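Local structure of DNA helicase assembly protein (Enterobacteria phage T4, 1C1K) at residues 20-25 with 66-71; 150-155 with 184-189; 159-164 with 168-173. The protein loads the replicative helicase onto forked DNA covered by single-stranded DNA-binding protein and coordinates leading- and lagging-strand synthesis during phage replication. All coordinates share one frame; numbering follows the deposited sequence.

Contact 1: 20-25 with 66-71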
loop_
_atom_site.group_PDB
_atom_site.type_symbol
_atom_site.label_atom_id
_atom_site.label_comp_id
_atom_site.label_asym_id
_atom_site.label_seq_id
_atom_site.Cartn_x
_atom_site.Cartn_y
_atom_site.Cartn_z
ATOM N N TYR A 20 16.620 -9.216 -7.884
ATOM C CA TYR A 20 16.576 -7.940 -8.583
ATOM C C TYR A 20 15.333 -7.875 -9.472
ATOM O O TYR A 20 14.662 -6.849 -9.521
ATOM C CB TYR A 20 17.825 -7.749 -9.442
ATOM C CG TYR A 20 17.669 -6.657 -10.491
ATOM C CD1 TYR A 20 17.807 -5.312 -10.150
ATOM C CD2 TYR A 20 17.391 -6.978 -11.823
ATOM C CE1 TYR A 20 17.673 -4.311 -11.114
ATOM C CE2 TYR A 20 17.257 -5.992 -12.787
ATOM C CZ TYR A 20 17.402 -4.662 -12.427
ATOM O OH TYR A 20 17.295 -3.678 -13.393
ATOM N N LYS A 21 15.038 -8.968 -10.174
ATOM C CA LYS A 21 13.869 -9.030 -11.053
ATOM C C LYS A 21 12.586 -8.844 -10.253
ATOM O O LYS A 21 11.658 -8.156 -10.697
ATOM C CB LYS A 21 13.822 -10.373 -11.780
ATOM C CG LYS A 21 14.905 -10.535 -12.838
ATOM C CD LYS A 21 14.700 -11.801 -13.646
ATOM C CE LYS A 21 15.805 -11.969 -14.672
ATOM N NZ LYS A 21 15.884 -13.371 -15.181
ATOM N N LEU A 22 12.525 -9.470 -9.081
ATOM C CA LEU A 22 11.348 -9.348 -8.226
ATOM C C LEU A 22 11.169 -7.884 -7.799
ATOM O O LEU A 22 10.067 -7.343 -7.853
ATOM C CB LEU A 22 11.492 -10.240 -6.990
ATOM C CG LEU A 22 10.323 -10.199 -5.995
ATOM C CD1 LEU A 22 9.114 -10.928 -6.582
ATOM C CD2 LEU A 22 10.745 -10.848 -4.674
ATOM N N TYR A 23 12.255 -7.250 -7.375
ATOM C CA TYR A 23 12.196 -5.857 -6.963
ATOM C C TYR A 23 11.706 -4.972 -8.108
ATOM O O TYR A 23 10.812 -4.144 -7.924
ATOM C CB TYR A 23 13.577 -5.372 -6.512
ATOM C CG TYR A 23 13.735 -3.868 -6.568
ATOM C CD1 TYR A 23 13.009 -3.037 -5.716
ATOM C CD2 TYR A 23 14.601 -3.275 -7.480
ATOM C CE1 TYR A 23 13.147 -1.647 -5.777
ATOM C CE2 TYR A 23 14.745 -1.892 -7.548
ATOM C CZ TYR A 23 14.015 -1.088 -6.695
ATOM O OH TYR A 23 14.153 0.282 -6.770
ATOM N N LEU A 24 12.297 -5.151 -9.288
ATOM C CA LEU A 24 11.934 -4.349 -10.453
ATOM C C LEU A 24 10.475 -4.513 -10.851
ATOM O O LEU A 24 9.808 -3.536 -11.186
ATOM C CB LEU A 24 12.834 -4.688 -11.650
ATOM C CG LEU A 24 12.889 -3.599 -12.731
ATOM C CD1 LEU A 24 13.476 -2.322 -12.155
ATOM C CD2 LEU A 24 13.740 -4.070 -13.903
ATOM N N MET A 25 9.974 -5.742 -10.823
ATOM C CA MET A 25 8.585 -5.970 -11.185
ATOM C C MET A 25 7.650 -5.314 -10.173
ATOM O O MET A 25 6.645 -4.735 -10.558
ATOM C CB MET A 25 8.299 -7.470 -11.305
ATOM C CG MET A 25 8.149 -8.227 -9.998
ATOM S SD MET A 25 7.567 -9.921 -10.297
ATOM C CE MET A 25 6.548 -9.674 -11.716
ATOM N N TYR A 66 16.846 -14.412 2.594
ATOM C CA TYR A 66 15.389 -14.405 2.595
ATOM C C TYR A 66 14.657 -15.255 1.571
ATOM O O TYR A 66 15.066 -15.344 0.416
ATOM C CB TYR A 66 14.899 -12.955 2.476
ATOM C CG TYR A 66 15.437 -12.046 3.560
ATOM C CD1 TYR A 66 16.559 -11.244 3.336
ATOM C CD2 TYR A 66 14.839 -12.002 4.820
ATOM C CE1 TYR A 66 17.074 -10.423 4.334
ATOM C CE2 TYR A 66 15.347 -11.181 5.829
ATOM C CZ TYR A 66 16.464 -10.399 5.577
ATOM O OH TYR A 66 16.978 -9.609 6.576
ATOM N N LYS A 67 13.558 -15.865 2.014
ATOM C CA LYS A 67 12.725 -16.685 1.146
ATOM C C LYS A 67 11.940 -15.738 0.251
ATOM O O LYS A 67 11.818 -14.549 0.549
ATOM C CB LYS A 67 11.746 -17.527 1.963
ATOM C CG LYS A 67 12.369 -18.322 3.088
ATOM C CD LYS A 67 11.291 -18.842 4.033
ATOM C CE LYS A 67 11.690 -20.170 4.644
ATOM N NZ LYS A 67 11.707 -21.262 3.623
ATOM N N LEU A 68 11.406 -16.265 -0.845
ATOM C CA LEU A 68 10.642 -15.458 -1.788
ATOM C C LEU A 68 9.536 -14.632 -1.127
ATOM O O LEU A 68 9.386 -13.445 -1.423
ATOM C CB LEU A 68 10.041 -16.358 -2.872
ATOM C CG LEU A 68 9.128 -15.686 -3.904
ATOM C CD1 LEU A 68 9.860 -14.533 -4.583
ATOM C CD2 LEU A 68 8.674 -16.715 -4.940
ATOM N N LYS A 69 8.761 -15.251 -0.241
ATOM C CA LYS A 69 7.678 -14.534 0.431
ATOM C C LYS A 69 8.216 -13.352 1.244
ATOM O O LYS A 69 7.621 -12.266 1.254
ATOM C CB LYS A 69 6.886 -15.489 1.337
ATOM C CG LYS A 69 7.701 -16.114 2.455
ATOM C CD LYS A 69 6.857 -17.074 3.289
ATOM C CE LYS A 69 7.483 -17.305 4.655
ATOM N NZ LYS A 69 6.768 -18.364 5.425
ATOM N N GLU A 70 9.346 -13.555 1.915
ATOM C CA GLU A 70 9.949 -12.489 2.708
ATOM C C GLU A 70 10.474 -11.381 1.783
ATOM O O GLU A 70 10.315 -10.187 2.066
ATOM C CB GLU A 70 11.087 -13.055 3.562
ATOM C CG GLU A 70 10.624 -14.123 4.558
ATOM C CD GLU A 70 11.770 -14.794 5.305
ATOM O OE1 GLU A 70 12.718 -15.292 4.656
ATOM O OE2 GLU A 70 11.717 -14.832 6.554
ATOM N N LEU A 71 11.095 -11.776 0.675
ATOM C CA LEU A 71 11.626 -10.809 -0.280
ATOM C C LEU A 71 10.481 -9.958 -0.831
ATOM O O LEU A 71 10.594 -8.740 -0.924
ATOM C CB LEU A 71 12.340 -11.536 -1.426
ATOM C CG LEU A 71 13.645 -12.249 -1.043
ATOM C CD1 LEU A 71 14.026 -13.268 -2.118
ATOM C CD2 LEU A 71 14.754 -11.219 -0.859
#

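Contact 2: 150-155 with 184-189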
loop_
_atom_site.group_PDB
_atom_site.type_symbol
_atom_site.label_atom_id
_atom_site.label_comp_id
_atom_site.label_asym_id
_atom_site.label_seq_id
_atom_site.Cartn_x
_atom_site.Cartn_y
_atom_site.Cartn_z
ATOM N N LEU A 150 -6.158 12.840 5.757
ATOM C CA LEU A 150 -5.757 12.031 6.900
ATOM C C LEU A 150 -4.673 11.043 6.480
ATOM O O LEU A 150 -3.750 10.749 7.244
ATOM C CB LEU A 150 -6.965 11.293 7.479
ATOM C CG LEU A 150 -7.969 12.202 8.202
ATOM C CD1 LEU A 150 -9.204 11.406 8.606
ATOM C CD2 LEU A 150 -7.301 12.829 9.424
ATOM N N LEU A 151 -4.776 10.530 5.260
ATOM C CA LEU A 151 -3.766 9.603 4.776
ATOM C C LEU A 151 -2.458 10.368 4.597
ATOM O O LEU A 151 -1.390 9.892 4.978
ATOM C CB LEU A 151 -4.193 8.992 3.440
ATOM C CG LEU A 151 -3.145 8.124 2.741
ATOM C CD1 LEU A 151 -2.814 6.913 3.605
ATOM C CD2 LEU A 151 -3.677 7.699 1.380
ATOM N N GLN A 152 -2.554 11.560 4.018
ATOM C CA GLN A 152 -1.387 12.401 3.787
ATOM C C GLN A 152 -0.638 12.681 5.083
ATOM O O GLN A 152 0.592 12.651 5.116
ATOM C CB GLN A 152 -1.811 13.732 3.167
ATOM C CG GLN A 152 -2.066 13.685 1.676
ATOM C CD GLN A 152 -2.502 15.031 1.132
ATOM O OE1 GLN A 152 -3.580 15.527 1.463
ATOM N NE2 GLN A 152 -1.664 15.633 0.296
ATOM N N SER A 153 -1.387 12.959 6.145
ATOM C CA SER A 153 -0.795 13.270 7.441
ATOM C C SER A 153 -0.334 12.021 8.180
ATOM O O SER A 153 0.148 12.104 9.311
ATOM C CB SER A 153 -1.796 14.032 8.313
ATOM O OG SER A 153 -2.481 15.028 7.573
ATOM N N ASN A 154 -0.495 10.868 7.543
ATOM C CA ASN A 154 -0.092 9.600 8.135
ATOM C C ASN A 154 -0.850 9.269 9.424
ATOM O O ASN A 154 -0.332 8.567 10.299
ATOM C CB ASN A 154 1.418 9.598 8.401
ATOM C CG ASN A 154 1.936 8.232 8.798
ATOM O OD1 ASN A 154 1.585 7.217 8.192
ATOM N ND2 ASN A 154 2.776 8.198 9.825
ATOM N N ILE A 155 -2.077 9.774 9.534
ATOM C CA ILE A 155 -2.912 9.500 10.698
ATOM C C ILE A 155 -3.542 8.114 10.513
ATOM O O ILE A 155 -3.827 7.412 11.484
ATOM C CB ILE A 155 -4.010 10.584 10.860
ATOM C CG1 ILE A 155 -3.393 11.848 11.471
ATOM C CG2 ILE A 155 -5.125 10.082 11.761
ATOM C CD1 ILE A 155 -3.729 13.119 10.733
ATOM N N ASN A 184 -3.191 12.211 -7.639
ATOM C CA ASN A 184 -2.789 11.225 -8.638
ATOM C C ASN A 184 -1.578 10.413 -8.185
ATOM O O ASN A 184 -1.577 9.190 -8.295
ATOM C CB ASN A 184 -2.474 11.909 -9.971
ATOM C CG ASN A 184 -1.860 10.950 -10.986
ATOM O OD1 ASN A 184 -2.475 9.949 -11.355
ATOM N ND2 ASN A 184 -0.643 11.253 -11.436
ATOM N N ASN A 185 -0.548 11.090 -7.684
ATOM C CA ASN A 185 0.657 10.405 -7.221
ATOM C C ASN A 185 0.301 9.339 -6.185
ATOM O O ASN A 185 0.815 8.216 -6.225
ATOM C CB ASN A 185 1.633 11.407 -6.608
ATOM C CG ASN A 185 1.985 12.540 -7.558
ATOM O OD1 ASN A 185 2.479 13.587 -7.134
ATOM N ND2 ASN A 185 1.736 12.337 -8.848
ATOM N N TYR A 186 -0.576 9.695 -5.251
ATOM C CA TYR A 186 -0.998 8.757 -4.218
ATOM C C TYR A 186 -1.923 7.699 -4.813
ATOM O O TYR A 186 -1.816 6.516 -4.493
ATOM C CB TYR A 186 -1.732 9.492 -3.093
ATOM C CG TYR A 186 -0.859 9.853 -1.913
ATOM C CD1 TYR A 186 -0.200 11.079 -1.862
ATOM C CD2 TYR A 186 -0.702 8.974 -0.843
ATOM C CE1 TYR A 186 0.596 11.426 -0.771
ATOM C CE2 TYR A 186 0.092 9.311 0.253
ATOM C CZ TYR A 186 0.736 10.538 0.281
ATOM O OH TYR A 186 1.514 10.877 1.364
ATOM N N SER A 187 -2.829 8.132 -5.684
ATOM C CA SER A 187 -3.783 7.224 -6.302
ATOM C C SER A 187 -3.106 6.103 -7.085
ATOM O O SER A 187 -3.603 4.973 -7.125
ATOM C CB SER A 187 -4.727 7.992 -7.223
ATOM O OG SER A 187 -5.824 7.177 -7.575
ATOM N N ILE A 188 -1.979 6.417 -7.712
ATOM C CA ILE A 188 -1.257 5.402 -8.461
ATOM C C ILE A 188 -0.848 4.295 -7.487
ATOM O O ILE A 188 -1.044 3.114 -7.769
ATOM C CB ILE A 188 -0.001 5.993 -9.145
ATOM C CG1 ILE A 188 -0.424 6.875 -10.319
ATOM C CG2 ILE A 188 0.921 4.868 -9.630
ATOM C CD1 ILE A 188 0.696 7.718 -10.881
ATOM N N LYS A 189 -0.299 4.678 -6.335
ATOM C CA LYS A 189 0.124 3.695 -5.337
ATOM C C LYS A 189 -1.076 2.981 -4.729
ATOM O O LYS A 189 -1.047 1.774 -4.512
ATOM C CB LYS A 189 0.926 4.362 -4.214
ATOM C CG LYS A 189 2.028 5.297 -4.687
ATOM C CD LYS A 189 3.284 4.532 -5.076
ATOM C CE LYS A 189 4.493 5.453 -5.121
ATOM N NZ LYS A 189 4.260 6.671 -4.295
#

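Contact 3: 159-164 with 168-173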
loop_
_atom_site.group_PDB
_atom_site.type_symbol
_atom_site.label_atom_id
_atom_site.label_comp_id
_atom_site.label_asym_id
_atom_site.label_seq_id
_atom_site.Cartn_x
_atom_site.Cartn_y
_atom_site.Cartn_z
ATOM N N GLU A 159 -3.430 0.628 4.134
ATOM C CA GLU A 159 -4.312 -0.529 4.242
ATOM C C GLU A 159 -5.703 -0.092 4.701
ATOM O O GLU A 159 -6.711 -0.603 4.212
ATOM C CB GLU A 159 -3.725 -1.572 5.205
ATOM C CG GLU A 159 -2.451 -2.250 4.690
ATOM C CD GLU A 159 -1.205 -1.425 4.947
ATOM O OE1 GLU A 159 -1.292 -0.427 5.694
ATOM O OE2 GLU A 159 -0.135 -1.765 4.406
ATOM N N THR A 160 -5.756 0.855 5.636
ATOM C CA THR A 160 -7.035 1.353 6.123
ATOM C C THR A 160 -7.760 2.071 4.990
ATOM O O THR A 160 -8.949 1.852 4.773
ATOM C CB THR A 160 -6.850 2.326 7.305
ATOM O OG1 THR A 160 -6.571 1.574 8.490
ATOM C CG2 THR A 160 -8.116 3.160 7.524
ATOM N N PHE A 161 -7.040 2.913 4.260
ATOM C CA PHE A 161 -7.638 3.643 3.146
ATOM C C PHE A 161 -8.228 2.660 2.134
ATOM O O PHE A 161 -9.359 2.829 1.663
ATOM C CB PHE A 161 -6.584 4.521 2.461
ATOM C CG PHE A 161 -7.166 5.640 1.634
ATOM C CD1 PHE A 161 -7.602 5.410 0.329
ATOM C CD2 PHE A 161 -7.280 6.929 2.163
ATOM C CE1 PHE A 161 -8.141 6.446 -0.440
ATOM C CE2 PHE A 161 -7.818 7.973 1.402
ATOM C CZ PHE A 161 -8.249 7.728 0.097
ATOM N N ILE A 162 -7.472 1.616 1.805
ATOM C CA ILE A 162 -7.950 0.645 0.835
ATOM C C ILE A 162 -9.078 -0.209 1.404
ATOM O O ILE A 162 -9.975 -0.627 0.677
ATOM C CB ILE A 162 -6.783 -0.225 0.312
ATOM C CG1 ILE A 162 -5.821 0.661 -0.488
ATOM C CG2 ILE A 162 -7.307 -1.338 -0.594
ATOM C CD1 ILE A 162 -4.454 0.047 -0.726
ATOM N N LEU A 163 -9.055 -0.458 2.706
ATOM C CA LEU A 163 -10.129 -1.233 3.320
ATOM C C LEU A 163 -11.428 -0.413 3.247
ATOM O O LEU A 163 -12.487 -0.940 2.907
ATOM C CB LEU A 163 -9.780 -1.564 4.778
ATOM C CG LEU A 163 -8.924 -2.827 4.975
ATOM C CD1 LEU A 163 -8.300 -2.805 6.362
ATOM C CD2 LEU A 163 -9.775 -4.073 4.786
ATOM N N LEU A 164 -11.343 0.877 3.560
ATOM C CA LEU A 164 -12.517 1.740 3.497
ATOM C C LEU A 164 -13.015 1.782 2.048
ATOM O O LEU A 164 -14.213 1.700 1.784
ATOM C CB LEU A 164 -12.163 3.155 3.966
ATOM C CG LEU A 164 -11.847 3.341 5.456
ATOM C CD1 LEU A 164 -11.150 4.674 5.669
ATOM C CD2 LEU A 164 -13.131 3.277 6.267
ATOM N N LEU A 168 -16.697 1.706 0.186
ATOM C CA LEU A 168 -17.083 3.107 0.002
ATOM C C LEU A 168 -16.723 3.676 -1.373
ATOM O O LEU A 168 -17.134 4.788 -1.713
ATOM C CB LEU A 168 -16.464 3.982 1.098
ATOM C CG LEU A 168 -16.888 3.691 2.545
ATOM C CD1 LEU A 168 -16.173 4.649 3.483
ATOM C CD2 LEU A 168 -18.404 3.828 2.688
ATOM N N ASN A 169 -15.939 2.932 -2.155
ATOM C CA ASN A 169 -15.563 3.362 -3.505
ATOM C C ASN A 169 -14.914 4.754 -3.563
ATOM O O ASN A 169 -15.201 5.545 -4.461
ATOM C CB ASN A 169 -16.812 3.334 -4.405
ATOM C CG ASN A 169 -16.481 3.503 -5.883
ATOM O OD1 ASN A 169 -17.250 4.112 -6.639
ATOM N ND2 ASN A 169 -15.343 2.965 -6.301
ATOM N N ILE A 170 -14.023 5.037 -2.621
ATOM C CA ILE A 170 -13.347 6.330 -2.538
ATOM C C ILE A 170 -12.359 6.650 -3.658
ATOM O O ILE A 170 -12.380 7.741 -4.232
ATOM C CB ILE A 170 -12.571 6.458 -1.205
ATOM C CG1 ILE A 170 -13.532 6.376 -0.017
ATOM C CG2 ILE A 170 -11.802 7.763 -1.175
ATOM C CD1 ILE A 170 -12.842 5.968 1.289
ATOM N N ILE A 171 -11.475 5.702 -3.950
ATOM C CA ILE A 171 -10.446 5.903 -4.961
ATOM C C ILE A 171 -10.990 6.229 -6.342
ATOM O O ILE A 171 -10.642 7.257 -6.923
ATOM C CB ILE A 171 -9.515 4.666 -5.064
ATOM C CG1 ILE A 171 -8.782 4.450 -3.734
ATOM C CG2 ILE A 171 -8.500 4.862 -6.189
ATOM C CD1 ILE A 171 -8.179 3.043 -3.568
ATOM N N ASP A 172 -11.847 5.360 -6.861
ATOM C CA ASP A 172 -12.405 5.564 -8.191
ATOM C C ASP A 172 -13.191 6.864 -8.305
ATOM O O ASP A 172 -13.084 7.560 -9.306
ATOM C CB ASP A 172 -13.268 4.367 -8.590
ATOM C CG ASP A 172 -12.450 3.096 -8.783
ATOM O OD1 ASP A 172 -13.056 2.026 -8.975
ATOM O OD2 ASP A 172 -11.200 3.170 -8.739
ATOM N N LYS A 173 -13.964 7.201 -7.277
ATOM C CA LYS A 173 -14.736 8.445 -7.295
ATOM C C LYS A 173 -13.813 9.662 -7.297
ATOM O O LYS A 173 -14.087 10.658 -7.961
ATOM C CB LYS A 173 -15.672 8.505 -6.091
ATOM C CG LYS A 173 -16.796 7.492 -6.154
ATOM C CD LYS A 173 -18.085 8.076 -5.620
ATOM C CE LYS A 173 -18.352 7.607 -4.203
ATOM N NZ LYS A 173 -19.069 8.652 -3.419
#

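Contact 1: 20-25 with 66-71
Leu22 lays one branch of its isobutyl group, CD2, against both Leu68 and Leu71, which stand one turn apart on the facing helix. The methyl sits 3.7 Å from Leu71 CB and 3.8 Å from Leu68 CD1, so it meets the root of one side chain and the tip of the other. Its sister branch adds a longer approach, with Leu22 CD1 4.2 Å from Leu68 CD1. Leu22 reaches this place because CG lies trans to the backbone N (chi1 180°), and Leu68 has nearly the same first torsion, which carries its CD1 in from the flank to meet Leu22. Leu71 contributes CB.

The two helices, 16-30 and 68-81, belong to the N-terminal part of a largely alpha-helical two-domain fold, and here they join through leucine packing without any hydrogen bond between the segments. The closest backbone pair, Leu22 and Leu71, has CA atoms 8.1 Å apart. All three leucines are buried, and Leu22 also touches Phe75, one turn beyond Leu71, which extends the apolar seam along helix 68-81.

The start of that helix also carries polar bonds. Lys67 is the N-cap residue, and its backbone N donates to Glu70 OE1 over 2.8 Å in an almost straight bond (171°) that uses the anti lone pair of the carboxylate. Lys67 and Lys69 both form salt bridges to Glu11, while the backbones of Leu68 and Lys69 bond to Arg12 and Gly10.

Contact 2: 150-155 with 184-189
With chi1 at 173°, Leu151 swings CG trans to its backbone N and sends CD2 toward the Tyr186 ring, while Tyr186, whose chi1 of -96° lies away from the usual staggered values, extends its ring toward helix 146-152. The two side chains run past each other in opposite directions, and Leu151 CD2 comes to 3.9 Å from Tyr186 CD2. Gln152 comes from the same side of the ring plane, at the opposite flank: its CG is 4.3 Å from Tyr186 CE1. Both aliphatic groups approach obliquely. The phenol reaches the backbone of the first helix, where Tyr186 OH stands 4.1 Å from Gln152 CA, a van der Waals approach.

Helix 146-152 is at its C-terminal end here. Asn154, with positive phi, closes it in a Schellman motif: Ile155 N bonds to Leu150 O at 3.0 Å and Asn154 N to Leu151 O at 2.9 Å. The tyrosine therefore packs against the last helical turn, immediately before the chain turns off. Helix 181-196, by contrast, runs on in both directions from the contact, and the nearest CA atoms, those of Gln152 and Tyr186, are 8.8 Å apart.

Two more aromatic rings neighbour Tyr186: Phe148 and Trp86 both meet it edge-to-face. Leu151 in turn touches Phe158 and Phe161 of helix 158-168.

No hydrogen bond links the two segments. Their direct contact is therefore probably one of dispersion and apolar burial, with a single tyrosine ring as the common partner of Leu151 and the aliphatic part of Gln152.

Contact 3: 159-164 with 168-173
The backbones of the two segments are joined by one hydrogen bond, from Leu168 N to Leu164 O (3.0 Å), whose donor lies in the carbonyl plane although the N-H...O angle of 136° is well short of straight. It spans the last turn of helix 158-168. Asn169, with positive phi, is the first residue beyond that helix and the N-cap position of helix 170-177, though its side chain makes no capping bond; it forms a one-residue break between consecutive helices, which fold back against each other.

Inside the corner Phe161 and Leu164, one turn apart, face Ile170 and Ile171. The phenyl ring is brought across by a trans first torsion (chi1 -160°). Ile171 CG1 meets the ring at its edge, in the ring plane, 3.9 Å from Phe161 CE1. Ile170 CG2 comes in obliquely, 3.8 Å from Phe161 CZ. The other branch of Ile170 serves the second partner, with CD1 3.9 Å from Leu164 CB, so this isoleucine straddles both side chains of the first helix. The Leu168 side chain sits obliquely beside the oxygen to which its N-H bonds, with Leu168 CB 3.3 Å from Leu164 O.

Packing continues into the neighbouring helices, as Phe161 also touches Leu151 and Leu190 while Ile147 meets Phe161, Leu164 and Ile170. Asp165 OD1 accepts from Ile171 N, a second polar tie across the corner.

One bent backbone bond joins the two segments directly, against 298 Å² of largely apolar buried surface, so hydrophobic packing probably contributes most to their association, along with the short connection.

How the contacts relate
Contacts 2 and 3 share one core, whereas contact 1 stands apart. The centres of contacts 2 and 3 are 11 Å apart and they touch directly: Leu151 CD2 packs on Phe161 CD2 at 3.8 Å, and Ser187 OG on Ile171 CG2 at 3.8 Å. Along the chain, contact 3 falls wholly within the stretch separating 150-155 from 184-189, so four successive helices close on one another. Contact 1 lies in the N-terminal part of the sequence, across the chain's centre, with its centre 25 Å from that of contact 2 and 27 Å from that of contact 3; the nearest atoms are about 11 and 13 Å away. This separation agrees with the two-domain helical architecture.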